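Local coordinates for omega transaminase (Pseudomonas sp., PDB 5LHA), which probably transfers amino groups between amines and carbonyl compounds, using a pyridoxal phosphate cofactor, held here in its pyridoxamine phosphate form, at residues A[373-381]-A[390-398]. Sequence-based numbering, arbitrary orientation.
Sequences ERYAVVGEV and LDLVSDKRT
A beta bulge in an antiparallel hairpin places Gly-379 and Glu-380 opposite the single residue Asp-391. Gly-379 N donates to Asp-391 O at 2.7 Å. Glu-380 O accepts from Asp-391 N at 2.9 Å, and this bond is nearly straight (176°). Before the bulge, Val-377 is the third residue of a type I turn, Tyr-375 to Val-378, and its O faces the partner strand. That oxygen takes Val-393 N at 3.0 Å and also meets the CA-H of Leu-392.

Val-378, Val-381, Leu-390 and Leu-392 point to one face of the sheet, where helices 370-374 and 440-457 pack. Val-381 and Leu-390 lie side by side, with CG2 4.0 Å from CD2. Val-377 CG2, anti to its own N, reaches Leu-392 CB at 4.1 Å. Beyond the strand, Lys-396 CG lies 3.8 Å from Ala-376 O, and bends further along its chain leave NZ 4.1 Å from Ala-376 CB.

On the other face, the acids Glu-380 and Asp-391 both form salt bridges with Arg-382, and Asp-391 also pairs with Arg-194. These arginines probably offset the repulsion between the two carboxylates. The bulge probably has a cost: the buried Glu-380 N has no hydrogen-bond partner in the model, while both backbone polar atoms of Asp-391 are bonded.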
loop_
_atom_site.group_PDB
_atom_site.type_symbol
_atom_site.label_atom_id
_atom_site.label_comp_id
_atom_site.label_asym_id
_atom_site.label_seq_id
_atom_site.Cartn_x
_atom_site.Cartn_y
_atom_site.Cartn_z
ATOM N N GLU A 373 1.051 37.788 29.411
ATOM C CA GLU A 373 0.060 38.627 30.081
ATOM C C GLU A 373 -0.223 39.906 29.302
ATOM O O GLU A 373 -1.374 40.356 29.240
ATOM C CB GLU A 373 0.511 38.936 31.506
ATOM C CG GLU A 373 0.481 37.729 32.448
ATOM C CD GLU A 373 1.432 36.609 32.051
ATOM O OE1 GLU A 373 2.341 36.846 31.226
ATOM O OE2 GLU A 373 1.266 35.484 32.566
ATOM N N ARG A 374 0.810 40.504 28.693
ATOM C CA ARG A 374 0.643 41.802 28.039
ATOM C C ARG A 374 -0.276 41.718 26.823
ATOM O O ARG A 374 -1.070 42.632 26.574
ATOM C CB ARG A 374 2.000 42.364 27.620
ATOM C CG ARG A 374 2.918 42.773 28.765
ATOM C CD ARG A 374 4.254 43.283 28.228
ATOM N NE ARG A 374 5.306 43.285 29.246
ATOM C CZ ARG A 374 5.892 44.380 29.719
ATOM N NH1 ARG A 374 5.541 45.576 29.261
ATOM N NH2 ARG A 374 6.840 44.281 30.645
ATOM N N TYR A 375 -0.184 40.637 26.054
ATOM C CA TYR A 375 -0.800 40.551 24.735
ATOM C C TYR A 375 -1.761 39.372 24.689
ATOM O O TYR A 375 -1.357 38.226 24.913
ATOM C CB TYR A 375 0.275 40.433 23.653
ATOM C CG TYR A 375 1.124 41.678 23.503
ATOM C CD1 TYR A 375 0.624 42.807 22.866
ATOM C CD2 TYR A 375 2.417 41.728 24.006
ATOM C CE1 TYR A 375 1.389 43.946 22.724
ATOM C CE2 TYR A 375 3.194 42.871 23.868
ATOM C CZ TYR A 375 2.674 43.974 23.224
ATOM O OH TYR A 375 3.442 45.107 23.083
ATOM N N ALA A 376 -3.042 39.663 24.437
ATOM C CA ALA A 376 -4.049 38.607 24.358
ATOM C C ALA A 376 -3.681 37.538 23.334
ATOM O O ALA A 376 -3.903 36.343 23.566
ATOM C CB ALA A 376 -5.417 39.212 24.029
ATOM N N VAL A 377 -3.109 37.946 22.197
ATOM C CA VAL A 377 -2.839 36.997 21.121
ATOM C C VAL A 377 -1.745 35.999 21.500
ATOM O O VAL A 377 -1.652 34.927 20.892
ATOM C CB VAL A 377 -2.499 37.762 19.823
ATOM C CG1 VAL A 377 -1.104 38.387 19.896
ATOM C CG2 VAL A 377 -2.618 36.854 18.609
ATOM N N VAL A 378 -0.937 36.306 22.512
ATOM C CA VAL A 378 0.140 35.424 22.960
ATOM C C VAL A 378 -0.447 34.377 23.902
ATOM O O VAL A 378 -0.747 34.669 25.061
ATOM C CB VAL A 378 1.259 36.217 23.645
ATOM C CG1 VAL A 378 2.375 35.287 24.110
ATOM C CG2 VAL A 378 1.802 37.287 22.703
ATOM N N GLY A 379 -0.557 33.142 23.423
ATOM C CA GLY A 379 -1.101 32.067 24.235
ATOM C C GLY A 379 -0.152 31.533 25.286
ATOM O O GLY A 379 -0.471 31.556 26.478
ATOM N N GLU A 380 1.021 31.075 24.861
ATOM C CA GLU A 380 2.102 30.718 25.776
ATOM C C GLU A 380 3.423 30.824 25.022
ATOM O O GLU A 380 3.454 30.931 23.792
ATOM C CB GLU A 380 1.944 29.307 26.362
ATOM C CG GLU A 380 2.230 28.177 25.379
ATOM C CD GLU A 380 2.563 26.856 26.077
ATOM O OE1 GLU A 380 2.336 26.731 27.299
ATOM O OE2 GLU A 380 3.061 25.937 25.402
ATOM N N VAL A 381 4.519 30.807 25.778
ATOM C CA VAL A 381 5.868 30.760 25.221
ATOM C C VAL A 381 6.587 29.578 25.859
ATOM O O VAL A 381 6.724 29.520 27.088
ATOM C CB VAL A 381 6.642 32.068 25.468
ATOM C CG1 VAL A 381 8.033 31.989 24.857
ATOM C CG2 VAL A 381 5.872 33.257 24.902
ATOM N N LEU A 390 6.441 30.843 20.231
ATOM C CA LEU A 390 5.361 31.661 20.760
ATOM C C LEU A 390 4.076 31.201 20.086
ATOM O O LEU A 390 3.970 31.241 18.859
ATOM C CB LEU A 390 5.628 33.146 20.504
ATOM C CG LEU A 390 6.939 33.733 21.052
ATOM C CD1 LEU A 390 8.030 33.672 19.993
ATOM C CD2 LEU A 390 6.753 35.172 21.534
ATOM N N ASP A 391 3.129 30.719 20.870
ATOM C CA ASP A 391 1.909 30.138 20.322
ATOM C C ASP A 391 0.791 31.186 20.315
ATOM O O ASP A 391 0.257 31.552 21.369
ATOM C CB ASP A 391 1.518 28.888 21.106
ATOM C CG ASP A 391 0.607 27.986 20.316
ATOM O OD1 ASP A 391 -0.299 28.514 19.625
ATOM O OD2 ASP A 391 0.831 26.753 20.349
ATOM N N LEU A 392 0.411 31.638 19.123
ATOM C CA LEU A 392 -0.591 32.682 18.983
ATOM C C LEU A 392 -1.961 32.036 18.809
ATOM O O LEU A 392 -2.130 31.123 17.994
ATOM C CB LEU A 392 -0.275 33.599 17.798
ATOM C CG LEU A 392 1.116 34.243 17.673
ATOM C CD1 LEU A 392 1.192 35.083 16.407
ATOM C CD2 LEU A 392 1.501 35.086 18.896
ATOM N N VAL A 393 -2.925 32.496 19.602
ATOM C CA VAL A 393 -4.271 31.952 19.620
ATOM C C VAL A 393 -5.261 33.085 19.407
ATOM O O VAL A 393 -4.963 34.260 19.637
ATOM C CB VAL A 393 -4.579 31.218 20.938
ATOM C CG1 VAL A 393 -3.550 30.146 21.186
ATOM C CG2 VAL A 393 -4.614 32.212 22.094
ATOM N N SER A 394 -6.456 32.714 18.950
ATOM C CA SER A 394 -7.562 33.659 18.877
ATOM C C SER A 394 -8.339 33.744 20.182
ATOM O O SER A 394 -9.009 34.757 20.427
ATOM C CB SER A 394 -8.505 33.281 17.730
ATOM O OG SER A 394 -8.727 31.881 17.686
ATOM N N ASP A 395 -8.240 32.716 21.025
ATOM C CA ASP A 395 -9.019 32.618 22.254
ATOM C C ASP A 395 -8.141 31.983 23.316
ATOM O O ASP A 395 -7.646 30.866 23.130
ATOM C CB ASP A 395 -10.298 31.794 22.038
ATOM C CG ASP A 395 -11.178 31.713 23.286
ATOM O OD1 ASP A 395 -10.687 31.300 24.358
ATOM O OD2 ASP A 395 -12.377 32.055 23.193
ATOM N N LYS A 396 -7.963 32.693 24.434
ATOM C CA LYS A 396 -7.122 32.181 25.512
ATOM C C LYS A 396 -7.716 30.918 26.131
ATOM O O LYS A 396 -6.982 29.970 26.435
ATOM C CB LYS A 396 -6.907 33.268 26.572
ATOM C CG LYS A 396 -6.011 34.436 26.111
ATOM C CD LYS A 396 -5.898 35.557 27.155
ATOM C CE LYS A 396 -7.255 36.189 27.492
ATOM N NZ LYS A 396 -7.890 36.960 26.364
ATOM N N ARG A 397 -9.045 30.870 26.299
ATOM C CA ARG A 397 -9.658 29.761 27.028
ATOM C C ARG A 397 -9.550 28.444 26.257
ATOM O O ARG A 397 -9.205 27.406 26.835
ATOM C CB ARG A 397 -11.124 30.078 27.353
ATOM C CG ARG A 397 -11.336 31.258 28.318
ATOM C CD ARG A 397 -12.695 31.192 29.038
ATOM N NE ARG A 397 -13.244 32.511 29.370
ATOM C CZ ARG A 397 -14.466 32.713 29.871
ATOM N NH1 ARG A 397 -15.268 31.677 30.103
ATOM N NH2 ARG A 397 -14.894 33.946 30.138
ATOM N N THR A 398 -9.832 28.461 24.955
ATOM C CA THR A 398 -9.864 27.233 24.174
ATOM C C THR A 398 -8.556 26.921 23.471
ATOM O O THR A 398 -8.434 25.836 22.890
ATOM C CB THR A 398 -10.946 27.306 23.108
ATOM O OG1 THR A 398 -11.116 26.008 22.531
ATOM C CG2 THR A 398 -10.504 28.267 22.020
HETATM O O HOH W 1 -3.545 30.179 26.823
#